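PDB 2R3S: uncharacterized protein, which probably transfers a methyl group from S-adenosylmethionine to an oxygen of a substrate not yet identified. Local coordinates for residues H218-A221 and E226-Y229; V236-F241 and R255-A260. One frame throughout, in Å; residues are numbered along the deposited sequence.

Contact 1. Residues H218-A221 and E226-Y229; sequences HTIA and EVDY
I220 of edge strand 217-221 and V227 in the loop that follows it are the closest backbone points of the two segments, with 7.1 Å between I220 CA and V227 CA, so they meet through side chains set against side chains and carbonyl oxygens, and not as paired strands. The main apolar touch is made by the gamma-methyl branch of I220, whose CG2 lies 3.5 Å from V227 CB and 3.7 Å from V227 CG2. With chi1 at -58°, CG2 is anti to the backbone N and faces V227, while CG1 is anti to the carbonyl carbon and carries I220 CD1 to 3.9 Å from the carbonyl oxygens D228 O and Y229 O. The two side chains cross obliquely. On its other flank V227 turns CG1 against the backbone of A221, reaching 3.3 Å from A221 O. V195 of the adjacent strand 191-196 touches both I220 and V227, while Y229, whose CB is directed away from the edge strand, packs its side chain on L170 and I172 and hydrogen-bonds through its hydroxyl to A224 O. The contact is thus methyl against methyl and methyl against carbonyl oxygen, without a polar bond between the segments. By itself it probably sets the spacing of loop and strand more than any bond direction; the loop's directional bonds, such as V227 O with K256 NZ, lie outside it.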
loop_
_atom_site.group_PDB
_atom_site.type_symbol
_atom_site.label_atom_id
_atom_site.label_comp_id
_atom_site.label_asym_id
_atom_site.label_seq_id
_atom_site.Cartn_x
_atom_site.Cartn_y
_atom_site.Cartn_z
ATOM N N HIS A 218 21.055 -24.679 -23.693
ATOM C CA HIS A 218 20.080 -25.599 -24.283
ATOM C C HIS A 218 18.780 -25.526 -23.516
ATOM O O HIS A 218 18.794 -25.266 -22.340
ATOM C CB HIS A 218 20.650 -27.033 -24.249
ATOM C CG HIS A 218 22.089 -27.107 -24.651
ATOM N ND1 HIS A 218 22.508 -26.927 -25.951
ATOM C CD2 HIS A 218 23.210 -27.302 -23.917
ATOM C CE1 HIS A 218 23.825 -27.020 -26.002
ATOM N NE2 HIS A 218 24.275 -27.255 -24.782
ATOM N N THR A 219 17.652 -25.768 -24.163
ATOM C CA THR A 219 16.368 -25.588 -23.498
ATOM C C THR A 219 15.547 -26.877 -23.479
ATOM O O THR A 219 15.592 -27.670 -24.414
ATOM C CB THR A 219 15.534 -24.418 -24.118
ATOM O OG1 THR A 219 15.082 -24.770 -25.432
ATOM C CG2 THR A 219 16.356 -23.138 -24.183
ATOM N N ILE A 220 14.835 -27.098 -22.381
ATOM C CA ILE A 220 13.909 -28.205 -22.240
ATOM C C ILE A 220 12.619 -27.517 -21.875
ATOM O O ILE A 220 12.434 -27.130 -20.721
ATOM C CB ILE A 220 14.342 -29.178 -21.125
ATOM C CG1 ILE A 220 15.728 -29.733 -21.397
ATOM C CG2 ILE A 220 13.369 -30.310 -21.002
ATOM C CD1 ILE A 220 16.305 -30.490 -20.277
ATOM N N ALA A 221 11.754 -27.312 -22.862
ATOM C CA ALA A 221 10.520 -26.564 -22.665
ATOM C C ALA A 221 9.461 -27.445 -22.005
ATOM O O ALA A 221 9.349 -28.632 -22.323
ATOM C CB ALA A 221 10.007 -26.032 -23.980
ATOM N N GLU A 226 7.220 -32.540 -15.460
ATOM C CA GLU A 226 6.884 -33.498 -16.538
ATOM C C GLU A 226 8.069 -33.791 -17.483
ATOM O O GLU A 226 8.307 -34.935 -17.832
ATOM C CB GLU A 226 5.629 -33.035 -17.297
ATOM C CG GLU A 226 4.348 -32.920 -16.413
ATOM N N VAL A 227 8.852 -32.774 -17.835
ATOM C CA VAL A 227 9.944 -32.931 -18.793
ATOM C C VAL A 227 10.964 -33.927 -18.295
ATOM O O VAL A 227 11.071 -34.156 -17.095
ATOM C CB VAL A 227 10.657 -31.569 -19.127
ATOM C CG1 VAL A 227 9.652 -30.564 -19.705
ATOM C CG2 VAL A 227 11.379 -30.997 -17.908
ATOM N N ASP A 228 11.698 -34.530 -19.228
ATOM C CA ASP A 228 12.831 -35.376 -18.905
ATOM C C ASP A 228 14.060 -34.505 -18.880
ATOM O O ASP A 228 14.367 -33.840 -19.866
ATOM C CB ASP A 228 13.004 -36.493 -19.953
ATOM C CG ASP A 228 11.767 -37.368 -20.076
ATOM O OD1 ASP A 228 11.120 -37.632 -19.038
ATOM O OD2 ASP A 228 11.427 -37.772 -21.212
ATOM N N TYR A 229 14.773 -34.533 -17.760
ATOM C CA TYR A 229 15.932 -33.690 -17.561
ATOM C C TYR A 229 17.152 -34.277 -18.222
ATOM O O TYR A 229 18.082 -33.550 -18.570
ATOM C CB TYR A 229 16.243 -33.544 -16.059
ATOM C CG TYR A 229 15.185 -32.872 -15.173
ATOM C CD1 TYR A 229 14.188 -32.057 -15.700
ATOM C CD2 TYR A 229 15.234 -33.019 -13.798
ATOM C CE1 TYR A 229 13.257 -31.448 -14.888
ATOM C CE2 TYR A 229 14.312 -32.405 -12.984
ATOM C CZ TYR A 229 13.332 -31.620 -13.529
ATOM O OH TYR A 229 12.404 -31.027 -12.716
#

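Contact 2. Residues V236-F241 and R255-A260; sequences VLLPNF and RKIKTA. With EDO (1,2-ethanediol), chain E.
Within residues 255-260, I257 of helix 247-260 carries the contact with both V236 and L238 of strand 233-239. From CB, which is directed at the strand, the side chain divides. Its short branch, CG2, settles against V236, 3.8 Å from V236 CG1 and 3.9 Å from V236 CG2, touching both methyls. The other branch leaves through CG1, opposite the carbonyl carbon (chi1 -70°), and continues extended (chi2 171°) to CD1, which meets L238 tip to tip, 3.6 Å from L238 CD1 and 4.1 Å from L238 CG. Cutting the I257 side chain back to an alanine would probably open a gap between V236 and the helix and leave the L238 tip to L253 and L254 of the same helix. Beyond the strand, an ethanediol, probably from the crystallisation liquor, lies near P239 O and N240 O. In the central sheet, strand 233-239 runs parallel between strands 168-172 and 265-271; I257 also touches I172 and V267 on these neighbours, so helix 247-260 covers three adjacent strands in this Rossmann-like methyltransferase domain.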
loop_
_atom_site.group_PDB
_atom_site.type_symbol
_atom_site.label_atom_id
_atom_site.label_comp_id
_atom_site.label_asym_id
_atom_site.label_seq_id
_atom_site.Cartn_x
_atom_site.Cartn_y
_atom_site.Cartn_z
ATOM N N VAL A 236 22.566 -28.492 -10.219
ATOM C CA VAL A 236 21.142 -28.189 -10.463
ATOM C C VAL A 236 20.733 -26.923 -9.677
ATOM O O VAL A 236 20.753 -26.897 -8.447
ATOM C CB VAL A 236 20.215 -29.363 -10.103
ATOM C CG1 VAL A 236 18.767 -29.022 -10.413
ATOM C CG2 VAL A 236 20.632 -30.650 -10.870
ATOM N N LEU A 237 20.388 -25.868 -10.407
ATOM C CA LEU A 237 19.964 -24.610 -9.810
ATOM C C LEU A 237 18.445 -24.573 -9.699
ATOM O O LEU A 237 17.754 -24.930 -10.645
ATOM C CB LEU A 237 20.433 -23.434 -10.661
ATOM C CG LEU A 237 21.860 -23.497 -11.188
ATOM C CD1 LEU A 237 22.193 -22.207 -11.911
ATOM C CD2 LEU A 237 22.795 -23.768 -10.046
ATOM N N LEU A 238 17.945 -24.127 -8.549
ATOM C CA LEU A 238 16.537 -23.845 -8.324
ATOM C C LEU A 238 16.352 -22.387 -7.804
ATOM O O LEU A 238 16.152 -22.148 -6.590
ATOM C CB LEU A 238 15.989 -24.834 -7.304
ATOM C CG LEU A 238 15.718 -26.269 -7.738
ATOM C CD1 LEU A 238 15.674 -27.241 -6.513
ATOM C CD2 LEU A 238 14.423 -26.270 -8.515
ATOM N N PRO A 239 16.405 -21.400 -8.721
ATOM C CA PRO A 239 16.224 -20.015 -8.316
ATOM C C PRO A 239 14.747 -19.651 -8.219
ATOM O O PRO A 239 14.030 -19.805 -9.180
ATOM C CB PRO A 239 16.914 -19.233 -9.432
ATOM C CG PRO A 239 17.220 -20.222 -10.526
ATOM C CD PRO A 239 16.621 -21.512 -10.171
ATOM N N ASN A 240 14.309 -19.191 -7.055
ATOM C CA ASN A 240 12.940 -18.707 -6.836
ATOM C C ASN A 240 11.837 -19.621 -7.416
ATOM O O ASN A 240 10.839 -19.142 -8.015
ATOM C CB ASN A 240 12.772 -17.250 -7.336
ATOM C CG ASN A 240 13.446 -16.230 -6.435
ATOM O OD1 ASN A 240 13.151 -16.151 -5.241
ATOM N ND2 ASN A 240 14.345 -15.428 -7.010
ATOM N N PHE A 241 11.993 -20.928 -7.189
ATOM C CA PHE A 241 11.011 -21.915 -7.645
ATOM C C PHE A 241 10.275 -22.598 -6.527
ATOM O O PHE A 241 9.066 -22.720 -6.568
ATOM C CB PHE A 241 11.689 -23.000 -8.495
ATOM C CG PHE A 241 10.714 -23.801 -9.357
ATOM C CD1 PHE A 241 9.761 -23.160 -10.147
ATOM C CD2 PHE A 241 10.768 -25.186 -9.394
ATOM C CE1 PHE A 241 8.877 -23.882 -10.938
ATOM C CE2 PHE A 241 9.877 -25.909 -10.196
ATOM C CZ PHE A 241 8.940 -25.251 -10.956
ATOM N N ARG A 255 13.345 -35.427 -5.594
ATOM C CA ARG A 255 13.654 -36.845 -5.924
ATOM C C ARG A 255 14.016 -36.996 -7.404
ATOM O O ARG A 255 15.009 -37.640 -7.748
ATOM C CB ARG A 255 12.490 -37.777 -5.549
ATOM C CG ARG A 255 12.452 -38.185 -4.043
ATOM C CD ARG A 255 11.305 -39.189 -3.726
ATOM N NE ARG A 255 9.972 -38.592 -3.874
ATOM C CZ ARG A 255 9.227 -38.103 -2.875
ATOM N NH1 ARG A 255 9.646 -38.131 -1.602
ATOM N NH2 ARG A 255 8.039 -37.580 -3.159
ATOM N N LYS A 256 13.236 -36.360 -8.266
ATOM C CA LYS A 256 13.521 -36.287 -9.696
ATOM C C LYS A 256 14.893 -35.659 -9.943
ATOM O O LYS A 256 15.711 -36.151 -10.718
ATOM C CB LYS A 256 12.424 -35.478 -10.373
ATOM C CG LYS A 256 12.537 -35.352 -11.873
ATOM C CD LYS A 256 11.304 -34.676 -12.437
ATOM C CE LYS A 256 11.347 -34.625 -13.969
ATOM N NZ LYS A 256 10.074 -34.173 -14.534
ATOM N N ILE A 257 15.167 -34.577 -9.249
ATOM C CA ILE A 257 16.452 -33.927 -9.378
ATOM C C ILE A 257 17.559 -34.884 -8.964
ATOM O O ILE A 257 18.630 -34.905 -9.592
ATOM C CB ILE A 257 16.509 -32.623 -8.544
ATOM C CG1 ILE A 257 15.599 -31.563 -9.188
ATOM C CG2 ILE A 257 17.939 -32.131 -8.425
ATOM C CD1 ILE A 257 15.374 -30.313 -8.379
ATOM N N LYS A 258 17.321 -35.669 -7.908
ATOM C CA LYS A 258 18.375 -36.554 -7.378
ATOM C C LYS A 258 18.799 -37.588 -8.425
ATOM O O LYS A 258 19.982 -37.802 -8.645
ATOM C CB LYS A 258 17.947 -37.271 -6.096
ATOM C CG LYS A 258 19.149 -37.865 -5.372
ATOM C CD LYS A 258 18.793 -38.858 -4.294
ATOM C CE LYS A 258 20.087 -39.401 -3.666
ATOM N NZ LYS A 258 19.835 -40.560 -2.774
ATOM N N THR A 259 17.818 -38.202 -9.065
ATOM C CA THR A 259 18.062 -39.141 -10.156
ATOM C C THR A 259 18.962 -38.545 -11.254
ATOM O O THR A 259 19.883 -39.193 -11.728
ATOM C CB THR A 259 16.751 -39.562 -10.786
ATOM O OG1 THR A 259 15.865 -40.068 -9.767
ATOM C CG2 THR A 259 17.009 -40.598 -11.853
ATOM N N ALA A 260 18.701 -37.294 -11.621
ATOM C CA ALA A 260 19.413 -36.625 -12.697
ATOM C C ALA A 260 20.829 -36.207 -12.328
ATOM O O ALA A 260 21.619 -35.886 -13.208
ATOM C CB ALA A 260 18.611 -35.435 -13.186
HETATM C C1 EDO E . 12.805 -17.952 -11.167
HETATM O O1 EDO E . 12.876 -19.420 -11.291
HETATM C C2 EDO E . 11.499 -17.275 -11.618
HETATM O O2 EDO E . 10.450 -17.173 -10.638
#

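Followed from the N terminus, the chain leaves strand 217-221, the outermost strand at one end of the mixed sheet, and contact 1 closes a short loop of four intervening residues. It then enters strand 233-239 in the sheet interior, and contact 2 closes a longer loop, mostly helical, as helix 247-260 returns over the strand. The two closures come in series, neither enclosing nor crossing the other. They nevertheless meet in space, their centres about 12 Å apart: K256 NZ lies 2.7 Å from V227 O, a probable hydrogen bond, and K256 also makes a cation-pi contact with Y229. Helix 247-260 is thereby tied both to its own strand and to the loop leaving the sheet edge.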